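Local coordinates for assembly chaperone of ribosomal protein L4 (Acl4) (Chaetomium thermophilum, PDB 5TQB) that probably acts as a dedicated chaperone that holds ribosomal protein L4 in its TPR-like helical array and shields it until ribosome assembly, at residues D122-R127 / G132-A137; M179-P182 / E186-Q189. All coordinates share one frame; numbering follows the deposited sequence.

Interaction 1: residues D122-R127 / G132-A137; sequences DSLEQR and GQVEAA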
ATOM      1  N   ASP B 122       8.536   1.551 -31.774  1.00103.53           N
ATOM      2  CA  ASP B 122       8.772   2.092 -33.108  1.00108.24           C
ATOM      3  C   ASP B 122       9.146   3.562 -32.990  1.00111.65           C
ATOM      4  O   ASP B 122       9.984   4.065 -33.737  1.00114.64           O
ATOM      5  CB  ASP B 122       7.531   1.930 -33.988  1.00108.97           C
ATOM      6  CG  ASP B 122       7.177   0.474 -34.242  1.00111.14           C
ATOM      7  OD1 ASP B 122       8.085  -0.383 -34.190  1.00112.43           O
ATOM      8  OD2 ASP B 122       5.988   0.187 -34.498  1.00111.39           O
ATOM      9  N   SER B 123       8.517   4.245 -32.038  1.00112.42           N
ATOM     10  CA  SER B 123       8.804   5.646 -31.768  1.00115.93           C
ATOM     11  C   SER B 123      10.184   5.813 -31.141  1.00122.23           C
ATOM     12  O   SER B 123      10.723   6.920 -31.093  1.00123.51           O
ATOM     13  CB  SER B 123       7.746   6.221 -30.828  1.00113.25           C
ATOM     14  OG  SER B 123       8.038   7.566 -30.496  1.00113.89           O
ATOM     15  N   LEU B 124      10.748   4.709 -30.658  1.00127.65           N
ATOM     16  CA  LEU B 124      12.051   4.726 -29.998  1.00132.04           C
ATOM     17  C   LEU B 124      13.181   4.801 -31.022  1.00137.29           C
ATOM     18  O   LEU B 124      14.127   5.573 -30.858  1.00138.76           O
ATOM     19  CB  LEU B 124      12.220   3.477 -29.128  1.00131.02           C
ATOM     20  CG  LEU B 124      13.359   3.481 -28.105  1.00131.08           C
ATOM     21  CD1 LEU B 124      13.091   4.483 -26.996  1.00130.13           C
ATOM     22  CD2 LEU B 124      13.560   2.089 -27.531  1.00130.35           C
ATOM     23  N   GLU B 125      13.081   3.992 -32.074  1.00140.65           N
ATOM     24  CA  GLU B 125      14.072   3.992 -33.147  1.00145.66           C
ATOM     25  C   GLU B 125      13.898   5.229 -34.026  1.00145.50           C
ATOM     26  O   GLU B 125      14.851   5.708 -34.644  1.00146.59           O
ATOM     27  CB  GLU B 125      13.964   2.712 -33.981  1.00149.14           C
ATOM     28  CG  GLU B 125      14.086   1.428 -33.167  1.00150.11           C
ATOM     29  CD  GLU B 125      15.428   1.293 -32.464  1.00152.24           C
ATOM     30  OE1 GLU B 125      16.401   1.944 -32.897  1.00154.74           O
ATOM     31  OE2 GLU B 125      15.507   0.535 -31.474  1.00151.02           O
ATOM     32  N   GLN B 126      12.669   5.733 -34.088  1.00143.21           N
ATOM     33  CA  GLN B 126      12.408   7.058 -34.633  1.00142.17           C
ATOM     34  C   GLN B 126      13.022   8.048 -33.653  1.00142.11           C
ATOM     35  O   GLN B 126      13.025   7.798 -32.448  1.00141.18           O
ATOM     36  CB  GLN B 126      10.901   7.292 -34.750  1.00139.58           C
ATOM     37  CG  GLN B 126      10.505   8.616 -35.391  1.00139.86           C
ATOM     38  CD  GLN B 126      10.412   8.537 -36.904  1.00141.02           C
ATOM     39  OE1 GLN B 126      10.977   7.639 -37.527  1.00141.42           O
ATOM     40  NE2 GLN B 126       9.692   9.479 -37.501  1.00141.51           N
ATOM     41  N   ARG B 127      13.550   9.162 -34.151  1.00143.84           N
ATOM     42  CA  ARG B 127      14.239  10.110 -33.281  1.00144.59           C
ATOM     43  C   ARG B 127      13.293  10.609 -32.192  1.00145.21           C
ATOM     44  O   ARG B 127      12.330  11.316 -32.487  1.00145.44           O
ATOM     45  CB  ARG B 127      14.795  11.290 -34.079  1.00144.83           C
ATOM     46  CG  ARG B 127      16.218  11.654 -33.681  1.00144.22           C
ATOM     47  CD  ARG B 127      16.677  12.949 -34.322  1.00144.93           C
ATOM     48  NE  ARG B 127      16.029  13.183 -35.615  1.00144.91           N
ATOM     49  CZ  ARG B 127      15.155  14.155 -35.871  1.00144.09           C
ATOM     50  NH1 ARG B 127      14.632  14.263 -37.086  1.00144.93           N
ATOM     51  NH2 ARG B 127      14.799  15.028 -34.934  1.00142.85           N
ATOM     52  N   GLY B 132      14.896   8.233 -22.691  1.00107.16           N
ATOM     53  CA  GLY B 132      14.605   7.830 -21.327  1.00106.58           C
ATOM     54  C   GLY B 132      13.120   7.837 -21.021  1.00105.49           C
ATOM     55  O   GLY B 132      12.622   6.970 -20.302  1.00104.09           O
ATOM     56  N   GLN B 133      12.412   8.821 -21.568  1.00107.34           N
ATOM     57  CA  GLN B 133      10.972   8.946 -21.363  1.00105.38           C
ATOM     58  C   GLN B 133      10.232   7.767 -21.982  1.00 97.14           C
ATOM     59  O   GLN B 133       9.325   7.203 -21.368  1.00 92.65           O
ATOM     60  CB  GLN B 133      10.454  10.255 -21.970  1.00112.44           C
ATOM     61  CG  GLN B 133      10.882  11.509 -21.222  1.00119.78           C
ATOM     62  CD  GLN B 133      10.194  11.652 -19.881  1.00124.19           C
ATOM     63  OE1 GLN B 133       9.263  10.911 -19.565  1.00125.60           O
ATOM     64  NE2 GLN B 133      10.650  12.609 -19.082  1.00125.52           N
ATOM     65  N   VAL B 134      10.621   7.401 -23.200  1.00 93.84           N
ATOM     66  CA  VAL B 134       9.965   6.318 -23.923  1.00 92.55           C
ATOM     67  C   VAL B 134      10.197   4.981 -23.222  1.00 93.46           C
ATOM     68  O   VAL B 134       9.258   4.211 -23.026  1.00 92.79           O
ATOM     69  CB  VAL B 134      10.459   6.222 -25.384  1.00 91.78           C
ATOM     70  CG1 VAL B 134       9.719   5.121 -26.129  1.00 90.43           C
ATOM     71  CG2 VAL B 134      10.268   7.545 -26.100  1.00 91.81           C
ATOM     72  N   GLU B 135      11.447   4.708 -22.854  1.00 94.65           N
ATOM     73  CA  GLU B 135      11.791   3.474 -22.152  1.00 92.77           C
ATOM     74  C   GLU B 135      11.024   3.365 -20.841  1.00 88.49           C
ATOM     75  O   GLU B 135      10.616   2.277 -20.439  1.00 88.28           O
ATOM     76  CB  GLU B 135      13.292   3.408 -21.874  1.00 95.83           C
ATOM     77  CG  GLU B 135      14.141   3.164 -23.105  1.00101.87           C
ATOM     78  CD  GLU B 135      15.623   3.106 -22.787  1.00109.41           C
ATOM     79  OE1 GLU B 135      15.974   3.061 -21.587  1.00110.63           O
ATOM     80  OE2 GLU B 135      16.438   3.108 -23.736  1.00113.92           O
ATOM     81  N   ALA B 136      10.831   4.502 -20.181  1.00 84.91           N
ATOM     82  CA  ALA B 136      10.059   4.548 -18.946  1.00 81.94           C
ATOM     83  C   ALA B 136       8.597   4.238 -19.236  1.00 78.92           C
ATOM     84  O   ALA B 136       7.949   3.487 -18.506  1.00 79.27           O
ATOM     85  CB  ALA B 136      10.188   5.916 -18.295  1.00 82.89           C
ATOM     86  N   ALA B 137       8.085   4.829 -20.310  1.00 77.00           N
ATOM     87  CA  ALA B 137       6.705   4.618 -20.726  1.00 73.84           C
ATOM     88  C   ALA B 137       6.498   3.165 -21.137  1.00 69.33           C
ATOM     89  O   ALA B 137       5.475   2.563 -20.809  1.00 66.91           O
ATOM     90  CB  ALA B 137       6.350   5.554 -21.877  1.00 73.23           C
TER
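Leu124 and Val134 meet where helix 100-125 turns back into helix 131-156, and their side chains carry most of this contact at the end of an alpha-helical hairpin. Gln126 is where the helical backbone geometry is first lost, although its N still bonds to Asp122 O one turn back, and a few residues later Ser130 OG accepts a hydrogen bond from Gln133 N as the second helix begins. Both CB atoms are directed at the facing helix, so the side chains start out pointing at each other across a CA-CA separation of 6.6 Å.

On the leucine, CG lies anti to the backbone N (chi1 -165°), and a chi2 of 68° then swings CD1 forward to make the approach. That one methyl does the touching: it rests 3.5 Å from Val134 CG1 and equally near Val134 CB, while Val134 CG2 stays farther off at 4.3 Å. It therefore leans on the branch point and one arm of the valine instead of meeting a methyl tip head-on. Val134 keeps CG1 anti to its own N, which places that methyl beside CD1.

Glu135 adds its aliphatic stem. Leu124 CD1 comes within 4.2 Å of Glu135 CG, and beyond CG the chain runs on extended, carrying the carboxylate to the exposed surface.

Since the close contacts are all between aliphatic carbons, this contact joins the two helix ends by van der Waals packing, and no directional bond ties these side chains to one another.

Interaction 2: residues M179-P182 / E186-Q189; sequences MIAP and ETWQ. With EDO (1,2-ethanediol), chain H.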
HETATM    1  N   MSE B 179       8.958 -12.755 -19.238  1.00 81.74           N
HETATM    2  CA  MSE B 179       9.731 -12.281 -20.374  1.00 83.32           C
HETATM    3  C   MSE B 179       9.690 -10.753 -20.475  1.00 81.48           C
HETATM    4  O   MSE B 179      10.715 -10.114 -20.713  1.00 82.96           O
HETATM    5  CB  MSE B 179       9.187 -12.900 -21.661  1.00 85.65           C
HETATM    6  CG  MSE B 179      10.075 -12.702 -22.875  1.00 90.85           C
HETATM    7 SE   MSE B 179       9.277 -13.444 -24.492  1.00207.91          SE
HETATM    8  CE  MSE B 179       7.690 -12.313 -24.604  1.00 96.63           C
ATOM      9  N   ILE B 180       8.506 -10.176 -20.279  1.00 77.34           N
ATOM     10  CA  ILE B 180       8.302  -8.741 -20.485  1.00 76.06           C
ATOM     11  C   ILE B 180       8.596  -7.903 -19.238  1.00 75.07           C
ATOM     12  O   ILE B 180       8.874  -6.708 -19.346  1.00 76.41           O
ATOM     13  CB  ILE B 180       6.860  -8.440 -20.965  1.00 73.78           C
ATOM     14  CG1 ILE B 180       5.845  -8.738 -19.853  1.00 72.77           C
ATOM     15  CG2 ILE B 180       6.556  -9.232 -22.235  1.00 73.10           C
ATOM     16  CD1 ILE B 180       4.388  -8.499 -20.235  1.00 70.61           C
ATOM     17  N   ALA B 181       8.529  -8.524 -18.063  1.00 71.62           N
ATOM     18  CA  ALA B 181       8.752  -7.806 -16.811  1.00 70.01           C
ATOM     19  C   ALA B 181       9.410  -8.675 -15.741  1.00 74.29           C
ATOM     20  O   ALA B 181       8.816  -8.919 -14.686  1.00 72.18           O
ATOM     21  CB  ALA B 181       7.437  -7.255 -16.293  1.00 67.67           C
ATOM     22  N   PRO B 182      10.648  -9.132 -16.000  1.00 78.81           N
ATOM     23  CA  PRO B 182      11.363  -9.977 -15.033  1.00 80.46           C
ATOM     24  C   PRO B 182      11.807  -9.208 -13.789  1.00 79.95           C
ATOM     25  O   PRO B 182      12.255  -9.813 -12.817  1.00 81.94           O
ATOM     26  CB  PRO B 182      12.582 -10.451 -15.827  1.00 82.32           C
ATOM     27  CG  PRO B 182      12.827  -9.367 -16.807  1.00 81.28           C
ATOM     28  CD  PRO B 182      11.467  -8.851 -17.192  1.00 79.67           C
ATOM     29  N   GLU B 186       5.423  -8.800  -9.002  1.00 60.93           N
ATOM     30  CA  GLU B 186       4.148  -9.487  -9.173  1.00 61.37           C
ATOM     31  C   GLU B 186       4.226 -10.647 -10.170  1.00 62.78           C
ATOM     32  O   GLU B 186       3.452 -11.602 -10.087  1.00 61.63           O
ATOM     33  CB  GLU B 186       3.082  -8.490  -9.617  1.00 64.33           C
ATOM     34  CG  GLU B 186       1.713  -9.101  -9.842  1.00 74.21           C
ATOM     35  CD  GLU B 186       0.585  -8.176  -9.411  1.00 80.86           C
ATOM     36  OE1 GLU B 186      -0.350  -7.964 -10.213  1.00 82.39           O
ATOM     37  OE2 GLU B 186       0.630  -7.671  -8.269  1.00 82.85           O
ATOM     38  N   THR B 187       5.155 -10.568 -11.112  1.00 62.08           N
ATOM     39  CA  THR B 187       5.290 -11.626 -12.093  1.00 65.70           C
ATOM     40  C   THR B 187       5.782 -12.891 -11.391  1.00 64.60           C
ATOM     41  O   THR B 187       5.254 -13.979 -11.613  1.00 61.04           O
ATOM     42  CB  THR B 187       6.248 -11.222 -13.224  1.00 70.00           C
ATOM     43  OG1 THR B 187       7.526 -10.885 -12.675  1.00 75.07           O
ATOM     44  CG2 THR B 187       5.700 -10.019 -13.978  1.00 69.01           C
ATOM     45  N   TRP B 188       6.780 -12.735 -10.527  1.00 64.07           N
ATOM     46  CA  TRP B 188       7.380 -13.869  -9.833  1.00 67.65           C
ATOM     47  C   TRP B 188       6.488 -14.355  -8.700  1.00 66.74           C
ATOM     48  O   TRP B 188       6.494 -15.534  -8.343  1.00 64.30           O
ATOM     49  CB  TRP B 188       8.769 -13.490  -9.331  1.00 67.15           C
ATOM     50  CG  TRP B 188       9.676 -13.227 -10.478  1.00 68.87           C
ATOM     51  CD1 TRP B 188      10.132 -12.016 -10.905  1.00 69.15           C
ATOM     52  CD2 TRP B 188      10.207 -14.201 -11.383  1.00 71.30           C
ATOM     53  NE1 TRP B 188      10.928 -12.177 -12.013  1.00 71.56           N
ATOM     54  CE2 TRP B 188      10.988 -13.509 -12.327  1.00 72.67           C
ATOM     55  CE3 TRP B 188      10.103 -15.591 -11.481  1.00 72.02           C
ATOM     56  CZ2 TRP B 188      11.666 -14.161 -13.352  1.00 75.75           C
ATOM     57  CZ3 TRP B 188      10.777 -16.237 -12.500  1.00 74.20           C
ATOM     58  CH2 TRP B 188      11.547 -15.523 -13.422  1.00 77.28           C
ATOM     59  N   GLN B 189       5.706 -13.433  -8.159  1.00 66.26           N
ATOM     60  CA  GLN B 189       4.680 -13.770  -7.193  1.00 65.11           C
ATOM     61  C   GLN B 189       3.685 -14.731  -7.843  1.00 63.68           C
ATOM     62  O   GLN B 189       3.268 -15.727  -7.242  1.00 60.07           O
ATOM     63  CB  GLN B 189       3.979 -12.491  -6.756  1.00 63.49           C
ATOM     64  CG  GLN B 189       3.218 -12.604  -5.469  1.00 65.67           C
ATOM     65  CD  GLN B 189       2.978 -11.251  -4.837  1.00 63.11           C
ATOM     66  OE1 GLN B 189       3.921 -10.517  -4.529  1.00 63.16           O
ATOM     67  NE2 GLN B 189       1.711 -10.910  -4.645  1.00 63.93           N
TER
HETATM   68  C1  EDO H 404       3.901  -5.332  -8.812  1.00 82.73           C
HETATM   69  O1  EDO H 404       5.032  -5.913  -8.201  1.00 79.89           O
HETATM   70  C2  EDO H 404       2.696  -5.387  -7.901  1.00 85.43           C
HETATM   71  O2  EDO H 404       1.537  -5.125  -8.664  1.00 88.46           O
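Trp188 and Thr187 reach back from helix 185-197 to Pro182 and Ala181, bridging the tight turn after helix 166-180 in the stacked helical hairpins of this TPR-type fold. From CB of Trp188, chi1 of -65° sets CG beside the backbone N and anti to the carbonyl carbon, bringing the pyrrole edge of the indole round to the turn. CD1 passes 3.6 Å from Pro182 O; the next atom, NE1, donates its hydrogen to that oxygen over 2.8 Å at 159°. CE2, on the other side of NE1, is 3.9 Å from the same Pro182 O. The oxygen lies almost in the indole plane, yet the N-H arrives 37° out of the carbonyl plane. The Trp188 side chain also touches Arg210 and Ser211 of helix 201-212. A phenylalanine here would probably leave Pro182 O without this donor and the turn less firmly tied to the second helix.

Deeper in, the hydroxyl of Thr187 is hydrogen-bonded to Trp184 O, while its methyl CG2 lies 4.0 Å from Ala181 CB; the Thr187 side chain also touches Ala146 of helix 131-156. Beside the turn, Glu186 forms a salt bridge through OE1 with a basic side chain of the other protein chain, and OE2 accepts a hydrogen bond from Ser230 OG. A 1,2-ethanediol, probably from the crystallisation liquor, places its O2 2.7 Å from Glu186 OE2.

How the interactions relate
Both contacts close a short turn between consecutive helices, yet they differ in depth. Interaction 1 lies at the surface, its centre about 28 Å from that of the chain; interaction 2 is partly buried, about 14 Å from it, and has a neighbouring protein chain within reach. Helix 131-156 links them: it supplies one side of interaction 1 near its start and, further along, packs against Ile180 and Thr187 of interaction 2. The centres are about 22 Å apart and the nearest atoms about 9 Å, so the two contacts do not touch. Chemistry follows place: the close contacts at the outer hairpin end are aliphatic, whereas the inner turn uses an indole-to-carbonyl hydrogen bond beside a looser methyl-to-methyl approach.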